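Local coordinates for signal recognition particle 54 kDa protein (Aeropyrum pernix, PDB 7EPK) that forms the 54 kDa protein component of the signal recognition particle, joining a helical bundle and a P-loop nucleotide-binding domain to a helical signal-peptide-binding domain, at residues Asp68-Lys72 / Leu299-Lys304; Met2-Arg6 / Arg289-Met293; Ala8-Phe12 / Phe26-Leu30; Leu78-Gly84 / Phe281-Val287; Gln332-Arg337 / Ala362-Glu367. One frame throughout, in Å; residues are numbered along the deposited sequence.

Contact 1. Residues Asp68-Lys72 / Leu299-Lys304; sequences DWMIK and LLERIK
D68, I71 and K72 of the helical bundle meet L299, I303 and their neighbours in an oblique helix-on-helix crossing, the two short axes 10.1 Å apart at closest approach and crossing at -121°. K72 is a knob in the hole made by L299, L300, I303 and K304. Its chain bends at chi2 (83°), its CB standing 3.9 Å from I303 CD1 and its CD 4.2 Å from L300 CD1. K72 NZ makes a salt bridge with E76 in its own helix, while K304 NZ turns back to its own L300 O at 2.9 Å; each lysine therefore has a polar partner although their like charges lie close. L299 slides past D68 and crosses I71 at about a right angle, L299 CD1 lying 3.8 Å from I71 CB. On the exposed side, R302 NE reaches D68 OD2 at 3.1 Å in a salt bridge whose hydrogen bond is weak and bent, though carboxylate and guanidinium planes are only 15° apart. I303 CD1 comes to the edge of the W69 ring, near its plane. L13 adjoins both D68 and L299, and I71 packs on F12 and F26 of helices 4-13 and 19-36; the crossing itself sets helix 293-320 against helix 66-81.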
# COMPACT_ATOMS: atom_id res chain seq x y z
N ASP A 68 14.30 -10.15 12.10
CA ASP A 68 13.30 -9.05 11.93
C ASP A 68 13.68 -8.28 10.66
O ASP A 68 12.77 -7.97 9.87
CB ASP A 68 13.14 -8.21 13.21
CG ASP A 68 12.47 -8.94 14.37
OD1 ASP A 68 11.83 -9.98 14.12
OD2 ASP A 68 12.61 -8.47 15.54
N TRP A 69 14.96 -8.05 10.41
CA TRP A 69 15.42 -7.22 9.27
C TRP A 69 15.21 -7.97 7.97
O TRP A 69 15.15 -7.34 6.91
CB TRP A 69 16.90 -6.86 9.42
CG TRP A 69 17.41 -5.91 8.40
CD1 TRP A 69 18.46 -6.10 7.55
CD2 TRP A 69 16.91 -4.58 8.13
NE1 TRP A 69 18.66 -4.99 6.77
CE2 TRP A 69 17.71 -4.04 7.10
CE3 TRP A 69 15.85 -3.80 8.64
CZ2 TRP A 69 17.50 -2.75 6.59
CZ3 TRP A 69 15.64 -2.54 8.13
CH2 TRP A 69 16.46 -2.02 7.12
N MET A 70 15.23 -9.30 8.02
CA MET A 70 15.21 -10.12 6.79
C MET A 70 13.76 -10.21 6.34
O MET A 70 13.54 -10.09 5.14
CB MET A 70 15.79 -11.52 7.01
CG MET A 70 15.87 -12.33 5.73
SD MET A 70 16.91 -11.55 4.49
CE MET A 70 16.96 -12.89 3.31
N ILE A 71 12.82 -10.39 7.27
CA ILE A 71 11.37 -10.43 6.94
C ILE A 71 10.95 -9.06 6.40
O ILE A 71 10.18 -9.02 5.43
CB ILE A 71 10.54 -10.88 8.14
CG1 ILE A 71 10.87 -12.33 8.51
CG2 ILE A 71 9.05 -10.70 7.87
CD1 ILE A 71 10.65 -13.29 7.37
N LYS A 72 11.47 -7.98 6.98
CA LYS A 72 11.20 -6.59 6.53
C LYS A 72 11.66 -6.44 5.08
O LYS A 72 11.06 -5.63 4.36
CB LYS A 72 11.91 -5.62 7.48
CG LYS A 72 12.06 -4.18 7.00
CD LYS A 72 10.86 -3.32 7.22
CE LYS A 72 11.26 -1.88 7.43
NZ LYS A 72 12.37 -1.51 6.52
N LEU A 299 6.25 -6.79 13.94
CA LEU A 299 7.69 -6.76 13.55
C LEU A 299 8.06 -5.36 13.04
O LEU A 299 9.18 -4.93 13.32
CB LEU A 299 7.90 -7.83 12.48
CG LEU A 299 9.30 -7.99 11.91
CD1 LEU A 299 9.49 -9.43 11.46
CD2 LEU A 299 9.56 -7.02 10.76
N LEU A 300 7.18 -4.69 12.30
CA LEU A 300 7.52 -3.37 11.69
C LEU A 300 7.54 -2.30 12.78
O LEU A 300 8.36 -1.40 12.65
CB LEU A 300 6.55 -3.00 10.56
CG LEU A 300 7.09 -3.22 9.14
CD1 LEU A 300 7.23 -4.69 8.82
CD2 LEU A 300 6.19 -2.55 8.12
N GLU A 301 6.70 -2.43 13.82
CA GLU A 301 6.72 -1.52 15.01
C GLU A 301 7.95 -1.87 15.87
O GLU A 301 8.76 -0.97 16.12
CB GLU A 301 5.40 -1.55 15.79
CG GLU A 301 4.46 -0.40 15.43
CD GLU A 301 4.95 1.00 15.80
OE1 GLU A 301 4.90 1.90 14.94
OE2 GLU A 301 5.39 1.19 16.96
N ARG A 302 8.10 -3.14 16.26
CA ARG A 302 9.30 -3.69 16.95
C ARG A 302 10.59 -3.07 16.36
O ARG A 302 11.50 -2.80 17.15
CB ARG A 302 9.30 -5.22 16.86
CG ARG A 302 10.42 -5.93 17.60
CD ARG A 302 10.08 -7.37 17.92
NE ARG A 302 9.75 -8.14 16.72
CZ ARG A 302 8.81 -9.09 16.62
NH1 ARG A 302 8.62 -9.71 15.47
NH2 ARG A 302 8.06 -9.42 17.66
N ILE A 303 10.65 -2.82 15.04
CA ILE A 303 11.80 -2.18 14.35
C ILE A 303 11.74 -0.65 14.53
O ILE A 303 12.78 -0.08 14.89
CB ILE A 303 11.86 -2.56 12.85
CG1 ILE A 303 12.29 -4.01 12.63
CG2 ILE A 303 12.76 -1.60 12.08
CD1 ILE A 303 12.28 -4.46 11.18
N LYS A 304 10.60 -0.01 14.28
CA LYS A 304 10.46 1.49 14.31
C LYS A 304 10.69 2.02 15.74
O LYS A 304 11.35 3.07 15.87
CB LYS A 304 9.13 1.95 13.70
CG LYS A 304 9.21 2.65 12.33
CD LYS A 304 10.14 1.99 11.29
CE LYS A 304 9.44 1.28 10.14
NZ LYS A 304 9.40 -0.20 10.28

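Contact 2. Residues Met2-Arg6 / Arg289-Met293; sequences MEGVR and RILGM
I290 is the apolar centre of this contact, touched by both M2 and V5. Its CD1 lies 3.7 Å from M2 CG, and the methionine continues extended beyond CG until CE comes within 4.0 Å of I290 CG2. That same CG2, set opposite the backbone N by a chi1 of -71°, packs against both methyls of V5, 3.7 Å from CG1 and as far from CG2. V5 CG2 also approaches L291 CD1 at 4.0 Å. The apolar group thus runs from the first modelled residue, M2, through the first turn of helix 4-13, to the last turn of helix 283-291. Outside the pair, L34 and A37 adjoin M2, L30 adjoins V5, and Y75 and L78 of helix 66-81 adjoin L291, which places the contact where the N-terminal helix of the SRP54 helical bundle meets the end of helix 283-291. Glycine marks the joint in that segment: G292 leaves helix 283-291 with positive phi (109°) and directly precedes helix 293-320. Its CA comes 3.8 Å from R6 CD, a van der Waals contact of an aliphatic arginine carbon with the turn. The polar contacts are less certain. The arginine chain, bent at chi2 and chi3, brings NH1 beside R289 O near the guanidinium plane, yet the angle is poor and the pair does not count as a hydrogen bond. R6 CB lies 3.7 Å from I290 O.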
# COMPACT_ATOMS: atom_id res chain seq x y z
N MET A 2 -1.89 -18.73 -0.53
CA MET A 2 -0.68 -19.52 -0.13
C MET A 2 -0.50 -19.40 1.39
O MET A 2 -0.32 -18.27 1.88
CB MET A 2 0.58 -19.07 -0.87
CG MET A 2 0.66 -17.57 -1.15
SD MET A 2 1.85 -17.20 -2.48
CE MET A 2 1.99 -15.42 -2.33
N GLU A 3 -0.57 -20.54 2.10
CA GLU A 3 -0.75 -20.58 3.58
C GLU A 3 0.51 -21.16 4.23
O GLU A 3 0.81 -20.78 5.38
CB GLU A 3 -2.00 -21.38 4.00
CG GLU A 3 -2.97 -21.73 2.87
CD GLU A 3 -3.98 -20.66 2.44
OE1 GLU A 3 -3.78 -19.46 2.75
OE2 GLU A 3 -4.98 -21.03 1.79
N GLY A 4 1.22 -22.05 3.54
CA GLY A 4 2.52 -22.59 4.00
C GLY A 4 3.49 -21.47 4.34
O GLY A 4 4.26 -21.62 5.31
N VAL A 5 3.46 -20.39 3.57
CA VAL A 5 4.34 -19.19 3.73
C VAL A 5 4.18 -18.59 5.14
O VAL A 5 5.21 -18.21 5.76
CB VAL A 5 4.06 -18.16 2.62
CG1 VAL A 5 2.56 -18.00 2.38
CG2 VAL A 5 4.70 -16.81 2.92
N ARG A 6 2.96 -18.50 5.66
CA ARG A 6 2.73 -18.08 7.07
C ARG A 6 3.63 -18.96 7.95
O ARG A 6 4.55 -18.39 8.57
CB ARG A 6 1.22 -18.12 7.38
CG ARG A 6 0.83 -17.65 8.77
CD ARG A 6 -0.41 -16.77 8.83
NE ARG A 6 -1.65 -17.36 8.32
CZ ARG A 6 -2.31 -16.98 7.21
NH1 ARG A 6 -1.85 -16.01 6.43
NH2 ARG A 6 -3.43 -17.58 6.86
N ARG A 289 -0.78 -10.32 4.62
CA ARG A 289 -1.76 -11.34 5.05
C ARG A 289 -1.12 -12.70 4.83
O ARG A 289 -1.26 -13.57 5.68
CB ARG A 289 -3.07 -11.22 4.26
CG ARG A 289 -4.07 -10.21 4.80
CD ARG A 289 -5.48 -10.56 4.35
NE ARG A 289 -6.47 -10.00 5.26
CZ ARG A 289 -7.28 -8.97 5.01
NH1 ARG A 289 -7.25 -8.35 3.84
NH2 ARG A 289 -8.13 -8.59 5.95
N ILE A 290 -0.53 -12.86 3.65
CA ILE A 290 0.34 -13.99 3.21
C ILE A 290 1.38 -14.25 4.31
O ILE A 290 1.43 -15.38 4.84
CB ILE A 290 0.98 -13.61 1.85
CG1 ILE A 290 -0.03 -13.62 0.70
CG2 ILE A 290 2.18 -14.46 1.51
CD1 ILE A 290 -0.97 -14.81 0.68
N LEU A 291 2.17 -13.22 4.64
CA LEU A 291 3.31 -13.30 5.59
C LEU A 291 2.79 -13.56 7.00
O LEU A 291 3.55 -14.08 7.82
CB LEU A 291 4.11 -12.00 5.54
CG LEU A 291 5.42 -12.03 4.76
CD1 LEU A 291 5.33 -12.88 3.51
CD2 LEU A 291 5.85 -10.62 4.39
N GLY A 292 1.54 -13.17 7.28
CA GLY A 292 0.95 -13.26 8.63
C GLY A 292 0.79 -11.88 9.23
O GLY A 292 1.78 -11.36 9.78
N MET A 293 -0.42 -11.32 9.10
CA MET A 293 -0.81 -9.92 9.40
C MET A 293 -0.41 -9.58 10.84
O MET A 293 0.17 -8.50 11.03
CB MET A 293 -2.32 -9.75 9.22
CG MET A 293 -2.79 -8.34 8.88
SD MET A 293 -4.49 -8.39 8.23
CE MET A 293 -5.37 -9.14 9.61

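Contact 3. Residues Ala8-Phe12 / Phe26-Leu30; sequences AVAKF and FVKDL
F26 points into helix 4-13 and meets it mainly with one edge of its ring. With CG opposite the backbone N (chi1 171°), the ring extends across the gap, and A8 O lies near its plane at 3.7 Å from CD1. V9 runs alongside F26, pointing the same way, and its CG2 meets CE1 at 3.5 Å, also near the ring plane. F12 approaches differently: its side chain crosses that of F26 at about a right angle, CB resting 3.7 Å from F26 CD1. The two aromatic rings have centroids 5.2 Å apart and planes inclined by 36°, an oblique pairing. A8 puts its CB against D29, 3.8 Å from D29 CB. D29 then turns its carboxylate toward K11, whose chain crosses it at about a right angle after a bend at chi3. K11 NZ bonds D29 OD2 at 3.3 Å on the syn side, somewhat out of the carboxylate plane. OD1 has other partners, with salt bridges to R32 and K28, the hydrogen bond from K28 being weak, so the two oxygens divide the surrounding positive charges, which would probably favour the ionised carboxylate. Apolar packing at F26 thus gives way to a charged network around D29. I71 of helix 66-81 packs on both phenylalanines. Short axes 10.0 Å apart at 175° make this an antiparallel helix pair, the hairpin of helices 4-13 and 19-36 in the four-helix bundle of SRP54-type proteins.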
# COMPACT_ATOMS: atom_id res chain seq x y z
N ALA A 8 6.18 -20.91 7.45
CA ALA A 8 7.60 -20.59 7.16
C ALA A 8 8.02 -19.32 7.91
O ALA A 8 9.09 -19.34 8.56
CB ALA A 8 7.82 -20.41 5.68
N VAL A 9 7.23 -18.25 7.84
CA VAL A 9 7.62 -16.98 8.52
C VAL A 9 7.73 -17.26 10.02
O VAL A 9 8.71 -16.79 10.65
CB VAL A 9 6.67 -15.82 8.19
CG1 VAL A 9 6.96 -14.60 9.07
CG2 VAL A 9 6.75 -15.44 6.71
N ALA A 10 6.77 -18.01 10.56
CA ALA A 10 6.69 -18.36 12.00
C ALA A 10 7.89 -19.24 12.39
O ALA A 10 8.48 -18.99 13.45
CB ALA A 10 5.36 -19.02 12.29
N LYS A 11 8.22 -20.26 11.59
CA LYS A 11 9.43 -21.09 11.82
C LYS A 11 10.64 -20.15 11.81
O LYS A 11 11.32 -20.08 12.86
CB LYS A 11 9.57 -22.21 10.79
CG LYS A 11 10.65 -23.24 11.10
CD LYS A 11 10.75 -24.38 10.08
CE LYS A 11 10.97 -23.90 8.66
NZ LYS A 11 10.97 -25.02 7.68
N PHE A 12 10.84 -19.40 10.72
CA PHE A 12 11.98 -18.46 10.56
C PHE A 12 12.07 -17.52 11.77
O PHE A 12 13.17 -17.37 12.35
CB PHE A 12 11.89 -17.62 9.30
CG PHE A 12 13.05 -16.68 9.10
CD1 PHE A 12 14.33 -17.16 8.89
CD2 PHE A 12 12.87 -15.30 9.10
CE1 PHE A 12 15.39 -16.29 8.68
CE2 PHE A 12 13.93 -14.44 8.89
CZ PHE A 12 15.20 -14.93 8.68
N PHE A 26 14.17 -20.70 4.57
CA PHE A 26 13.00 -19.80 4.48
C PHE A 26 12.87 -19.41 3.02
O PHE A 26 11.77 -19.57 2.51
CB PHE A 26 13.12 -18.59 5.41
CG PHE A 26 12.03 -17.59 5.15
CD1 PHE A 26 10.80 -17.73 5.76
CD2 PHE A 26 12.23 -16.55 4.25
CE1 PHE A 26 9.78 -16.82 5.51
CE2 PHE A 26 11.21 -15.64 4.00
CZ PHE A 26 9.99 -15.77 4.63
N VAL A 27 13.97 -19.00 2.38
CA VAL A 27 13.98 -18.67 0.92
C VAL A 27 13.48 -19.90 0.15
O VAL A 27 12.58 -19.74 -0.70
CB VAL A 27 15.36 -18.18 0.46
CG1 VAL A 27 15.53 -18.26 -1.05
CG2 VAL A 27 15.63 -16.75 0.94
N LYS A 28 13.99 -21.08 0.49
CA LYS A 28 13.57 -22.37 -0.12
C LYS A 28 12.05 -22.52 0.01
O LYS A 28 11.41 -22.69 -1.01
CB LYS A 28 14.35 -23.53 0.51
CG LYS A 28 13.96 -24.93 0.03
CD LYS A 28 14.42 -26.05 0.96
CE LYS A 28 13.39 -26.47 2.00
NZ LYS A 28 13.15 -25.45 3.06
N ASP A 29 11.49 -22.44 1.23
CA ASP A 29 10.04 -22.60 1.51
C ASP A 29 9.25 -21.60 0.66
O ASP A 29 8.39 -22.04 -0.10
CB ASP A 29 9.67 -22.37 2.99
CG ASP A 29 9.72 -23.60 3.88
OD1 ASP A 29 9.74 -24.73 3.34
OD2 ASP A 29 9.73 -23.42 5.13
N LEU A 30 9.56 -20.31 0.81
CA LEU A 30 8.95 -19.18 0.07
C LEU A 30 8.91 -19.51 -1.43
O LEU A 30 7.86 -19.32 -2.05
CB LEU A 30 9.78 -17.92 0.32
CG LEU A 30 9.20 -16.62 -0.21
CD1 LEU A 30 8.03 -16.18 0.64
CD2 LEU A 30 10.28 -15.55 -0.26

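Contact 4. Residues Leu78-Gly84 / Phe281-Val287; sequences LVKLFGG and FAPRRFV
F82 and V79 form the closely packed side of this contact, against V287, P283 and the two phenylalanines F281 and F286. V287 CG1 lies over one face of the F82 ring, 4.1 Å from CG and displaced toward the rim, while F281 CZ sits at the ring edge, 4.1 Å from CD2. F286 crosses F82 at about a right angle, and F82 CE2 lies near the F286 ring plane, 3.8 Å from F286 CE2. One turn earlier, the side chains of V79 and V287 cross with methyl against methyl, V79 CG1 lying also 4.1 Å from P283 CB. F281 holds its CG anti to the backbone N (chi1 177°), which sends the ring toward F82; it also packs on I266 and I269 of strand 265-270. The segments join the end of helix 66-81 to the start of helix 283-291, which follows edge strand 278-280, and so tie the helical bundle to the sheet of the P-loop nucleotide-binding domain. A282 is the N-cap residue of the second helix, its O receiving both R285 N and F286 N. On the looser side the contact is polar and R284 is exposed. Its bent chain brings NH2 to G84 O at 3.1 Å, with an N-H...O angle of 146° and the donor nearly in line with the C=O bond. NE adds a weak bond to the same oxygen at 3.4 Å, so two nitrogens of one guanidinium grip a single carbonyl. V79 CG1 also lies 3.6 Å from R284 NE, and Q86 adjoins the arginine farther out.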
# COMPACT_ATOMS: atom_id res chain seq x y z
N LEU A 78 8.38 -8.51 -1.87
CA LEU A 78 7.13 -9.23 -2.26
C LEU A 78 6.08 -8.18 -2.63
O LEU A 78 5.31 -8.42 -3.56
CB LEU A 78 6.63 -10.14 -1.13
CG LEU A 78 7.46 -11.41 -0.89
CD1 LEU A 78 6.82 -12.32 0.15
CD2 LEU A 78 7.66 -12.19 -2.16
N VAL A 79 6.10 -7.05 -1.94
CA VAL A 79 5.16 -5.94 -2.21
C VAL A 79 5.42 -5.47 -3.65
O VAL A 79 4.44 -5.31 -4.43
CB VAL A 79 5.30 -4.82 -1.17
CG1 VAL A 79 4.49 -3.60 -1.56
CG2 VAL A 79 4.89 -5.27 0.22
N LYS A 80 6.69 -5.25 -4.00
CA LYS A 80 7.13 -4.81 -5.35
C LYS A 80 6.70 -5.86 -6.39
O LYS A 80 6.26 -5.49 -7.49
CB LYS A 80 8.65 -4.60 -5.39
CG LYS A 80 9.16 -3.27 -4.84
CD LYS A 80 10.59 -2.92 -5.29
CE LYS A 80 10.79 -2.92 -6.80
NZ LYS A 80 10.45 -1.62 -7.43
N LEU A 81 6.83 -7.14 -6.04
CA LEU A 81 6.54 -8.27 -6.96
C LEU A 81 5.06 -8.27 -7.32
O LEU A 81 4.75 -8.67 -8.43
CB LEU A 81 6.87 -9.60 -6.27
CG LEU A 81 6.77 -10.81 -7.19
CD1 LEU A 81 7.88 -10.78 -8.23
CD2 LEU A 81 6.79 -12.11 -6.39
N PHE A 82 4.21 -7.87 -6.37
CA PHE A 82 2.73 -7.83 -6.50
C PHE A 82 2.31 -6.41 -6.90
O PHE A 82 1.18 -6.01 -6.52
CB PHE A 82 2.09 -8.28 -5.19
CG PHE A 82 2.19 -9.77 -4.94
CD1 PHE A 82 3.42 -10.39 -4.84
CD2 PHE A 82 1.05 -10.55 -4.83
CE1 PHE A 82 3.51 -11.75 -4.63
CE2 PHE A 82 1.14 -11.91 -4.61
CZ PHE A 82 2.37 -12.51 -4.51
N GLY A 83 3.19 -5.70 -7.64
CA GLY A 83 3.00 -4.33 -8.14
C GLY A 83 3.33 -3.32 -7.06
O GLY A 83 4.49 -2.85 -7.01
N GLY A 84 2.32 -2.96 -6.26
CA GLY A 84 2.43 -2.35 -4.92
C GLY A 84 3.38 -1.17 -4.84
O GLY A 84 3.84 -0.89 -3.72
N PHE A 281 -7.29 -4.27 -4.43
CA PHE A 281 -6.03 -5.01 -4.23
C PHE A 281 -4.99 -3.97 -3.85
O PHE A 281 -4.65 -3.18 -4.74
CB PHE A 281 -5.65 -5.74 -5.52
CG PHE A 281 -4.34 -6.48 -5.48
CD1 PHE A 281 -4.24 -7.68 -4.78
CD2 PHE A 281 -3.23 -5.99 -6.15
CE1 PHE A 281 -3.04 -8.38 -4.76
CE2 PHE A 281 -2.03 -6.69 -6.13
CZ PHE A 281 -1.94 -7.88 -5.44
N ALA A 282 -4.60 -3.95 -2.57
CA ALA A 282 -3.48 -3.18 -1.98
C ALA A 282 -2.33 -4.14 -1.65
O ALA A 282 -2.41 -4.87 -0.66
CB ALA A 282 -3.97 -2.42 -0.76
N PRO A 283 -1.26 -4.21 -2.48
CA PRO A 283 -0.12 -5.10 -2.23
C PRO A 283 0.46 -5.06 -0.81
O PRO A 283 0.50 -6.07 -0.17
CB PRO A 283 0.89 -4.62 -3.28
CG PRO A 283 -0.01 -4.26 -4.44
CD PRO A 283 -1.12 -3.50 -3.76
N ARG A 284 0.85 -3.89 -0.31
CA ARG A 284 1.25 -3.68 1.11
C ARG A 284 0.38 -4.57 2.03
O ARG A 284 0.93 -5.26 2.91
CB ARG A 284 1.20 -2.18 1.46
CG ARG A 284 2.56 -1.51 1.55
CD ARG A 284 2.73 -0.19 0.79
NE ARG A 284 3.70 -0.28 -0.33
CZ ARG A 284 4.86 0.39 -0.44
NH1 ARG A 284 5.25 1.24 0.50
NH2 ARG A 284 5.63 0.21 -1.50
N ARG A 285 -0.93 -4.60 1.83
CA ARG A 285 -1.85 -5.26 2.79
C ARG A 285 -1.98 -6.75 2.46
O ARG A 285 -2.22 -7.57 3.41
CB ARG A 285 -3.21 -4.56 2.77
CG ARG A 285 -4.33 -5.33 3.43
CD ARG A 285 -5.64 -4.57 3.39
NE ARG A 285 -6.68 -5.21 4.17
CZ ARG A 285 -7.92 -4.75 4.28
NH1 ARG A 285 -8.28 -3.65 3.65
NH2 ARG A 285 -8.81 -5.40 5.02
N PHE A 286 -1.91 -7.11 1.18
CA PHE A 286 -2.18 -8.49 0.71
C PHE A 286 -1.04 -9.39 1.18
O PHE A 286 -1.27 -10.41 1.88
CB PHE A 286 -2.35 -8.49 -0.81
CG PHE A 286 -2.71 -9.84 -1.39
CD1 PHE A 286 -3.99 -10.36 -1.23
CD2 PHE A 286 -1.77 -10.58 -2.09
CE1 PHE A 286 -4.31 -11.60 -1.76
CE2 PHE A 286 -2.09 -11.82 -2.63
CZ PHE A 286 -3.36 -12.33 -2.46
N VAL A 287 0.19 -8.99 0.85
CA VAL A 287 1.43 -9.75 1.20
C VAL A 287 1.55 -9.80 2.73
O VAL A 287 1.93 -10.84 3.28
CB VAL A 287 2.66 -9.12 0.52
CG1 VAL A 287 2.43 -8.89 -0.96
CG2 VAL A 287 3.04 -7.82 1.18

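Contact 5. Residues Gln332-Arg337 / Ala362-Glu367; sequences QLRAMR and ALKLGE
R337 turns back at chi3 (60°), and this bend gives its chain a concave side in which E367 OE2 rests, 3.5 Å from CG. E367, bent at chi2, enters at about a right angle to the arginine. NE donates to OE2 at 2.6 Å with an N-H...O angle of 147°, from the syn side but tilted out of the carboxylate plane. NH2 adds a weak bond to the same oxygen at 3.3 Å. The pair is therefore one-oxygen rather than a parallel two-pronged bridge, consistent with the 66° between guanidinium and carboxylate planes. E367 is exposed and R337 only partly covered, so the salt bridge belongs to the surface. The inner half of the contact is apolar. M336 also bends at chi3, and its CE then reaches over to the backbone of L363, 3.6 Å from CA, with CD2 of the leucine at 4.1 Å. L333 and L365 cross at about a right angle, touching through their CD2 methyls at 3.8 Å. Beside this apolar patch, Y416 ties polar groups together: its hydroxyl bonds both Q332 NE2 and A362 O, so that the helix and the irregular segment share a partner although the amide itself stays 4.3 Å from A362 O. All this lies in the helical signal-peptide-binding domain. There, residues 362-366 run as a loop between helix 350-356, which adjoins L363, and helix 367-379, where M370 adjoins L333 and M336; helix 326-337 is in turn backed by L312, A315 and V319 of the long helix 293-320.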
# COMPACT_ATOMS: atom_id res chain seq x y z
N GLN A 332 16.60 15.37 19.74
CA GLN A 332 16.23 14.78 21.05
C GLN A 332 14.71 14.89 21.24
O GLN A 332 14.10 13.87 21.54
CB GLN A 332 16.98 15.48 22.17
CG GLN A 332 16.75 14.86 23.55
CD GLN A 332 17.47 15.64 24.61
OE1 GLN A 332 18.69 15.79 24.58
NE2 GLN A 332 16.69 16.18 25.54
N LEU A 333 14.14 16.07 21.05
CA LEU A 333 12.68 16.32 21.26
C LEU A 333 11.90 15.49 20.25
O LEU A 333 11.01 14.72 20.69
CB LEU A 333 12.37 17.82 21.13
CG LEU A 333 13.05 18.72 22.16
CD1 LEU A 333 12.94 20.19 21.78
CD2 LEU A 333 12.49 18.48 23.55
N ARG A 334 12.21 15.63 18.95
CA ARG A 334 11.56 14.84 17.87
C ARG A 334 11.49 13.37 18.31
O ARG A 334 10.41 12.80 18.28
CB ARG A 334 12.31 14.93 16.54
CG ARG A 334 11.67 14.10 15.43
CD ARG A 334 12.34 14.26 14.07
NE ARG A 334 12.57 12.97 13.43
CZ ARG A 334 13.41 12.02 13.87
NH1 ARG A 334 14.13 12.20 14.97
NH2 ARG A 334 13.53 10.89 13.19
N ALA A 335 12.63 12.82 18.73
CA ALA A 335 12.79 11.41 19.17
C ALA A 335 11.85 11.11 20.34
O ALA A 335 11.09 10.12 20.27
CB ALA A 335 14.24 11.14 19.52
N MET A 336 11.89 11.95 21.38
CA MET A 336 11.09 11.78 22.63
C MET A 336 9.59 11.85 22.30
O MET A 336 8.84 10.94 22.76
CB MET A 336 11.43 12.89 23.63
CG MET A 336 12.82 12.77 24.19
SD MET A 336 13.23 14.23 25.14
CE MET A 336 12.36 13.84 26.65
N ARG A 337 9.17 12.86 21.54
CA ARG A 337 7.76 13.05 21.11
C ARG A 337 7.20 11.73 20.54
O ARG A 337 6.42 11.09 21.25
CB ARG A 337 7.67 14.21 20.12
CG ARG A 337 7.77 15.58 20.77
CD ARG A 337 7.43 16.69 19.81
NE ARG A 337 6.08 16.54 19.32
CZ ARG A 337 5.52 17.32 18.41
NH1 ARG A 337 6.19 18.33 17.88
NH2 ARG A 337 4.28 17.08 18.03
N ALA A 362 15.23 16.16 32.72
CA ALA A 362 15.78 16.27 31.34
C ALA A 362 14.91 15.45 30.37
O ALA A 362 14.62 15.97 29.28
CB ALA A 362 17.22 15.83 31.29
N LEU A 363 14.54 14.22 30.75
CA LEU A 363 13.68 13.30 29.93
C LEU A 363 12.27 13.24 30.53
O LEU A 363 11.63 12.17 30.38
CB LEU A 363 14.30 11.90 29.87
CG LEU A 363 15.76 11.84 29.39
CD1 LEU A 363 16.19 10.40 29.17
CD2 LEU A 363 15.95 12.68 28.13
N LYS A 364 11.80 14.33 31.15
CA LYS A 364 10.45 14.46 31.75
C LYS A 364 9.83 15.81 31.33
O LYS A 364 9.44 16.61 32.19
CB LYS A 364 10.53 14.28 33.27
CG LYS A 364 9.44 13.41 33.87
CD LYS A 364 9.04 13.80 35.28
CE LYS A 364 9.00 12.62 36.23
NZ LYS A 364 10.35 12.03 36.44
N LEU A 365 9.75 16.04 30.02
CA LEU A 365 9.07 17.21 29.43
C LEU A 365 7.70 16.70 28.95
O LEU A 365 7.63 15.48 28.66
CB LEU A 365 9.91 17.77 28.27
CG LEU A 365 11.31 18.33 28.58
CD1 LEU A 365 12.05 17.51 29.63
CD2 LEU A 365 12.15 18.40 27.32
N GLY A 366 6.68 17.55 28.89
CA GLY A 366 5.34 17.20 28.36
C GLY A 366 5.40 16.92 26.86
O GLY A 366 6.49 16.95 26.30
N GLU A 367 4.27 16.66 26.21
CA GLU A 367 4.23 16.66 24.73
C GLU A 367 4.30 18.12 24.28
O GLU A 367 5.21 18.47 23.51
CB GLU A 367 2.98 15.95 24.19
CG GLU A 367 3.26 15.07 22.98
CD GLU A 367 3.48 15.78 21.65
OE1 GLU A 367 2.80 16.77 21.41
OE2 GLU A 367 4.31 15.32 20.85

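Contacts 1 to 4 are grouped around the helical bundle and helices 283-291 and 293-320. Contacts 2 and 3 have centres 10 Å apart, share helix 4-13 and touch through V5 CG2 and L30 CD1 (4.1 Å). Contact 2 also meets contact 4, with M2 CE 3.7 Å from F82 CZ, and contact 1 meets contact 3, with I71 CD1 3.5 Å from F12 CD2. Contact 4 lies toward the nucleotide, the F286 side chain being about 12 Å from bound GDP. Contact 5 touches none of the others: its nearest atoms lie about 8 Å from contact 1 and about 26 Å from contact 3; helix 293-320, used by contact 1, leads toward it.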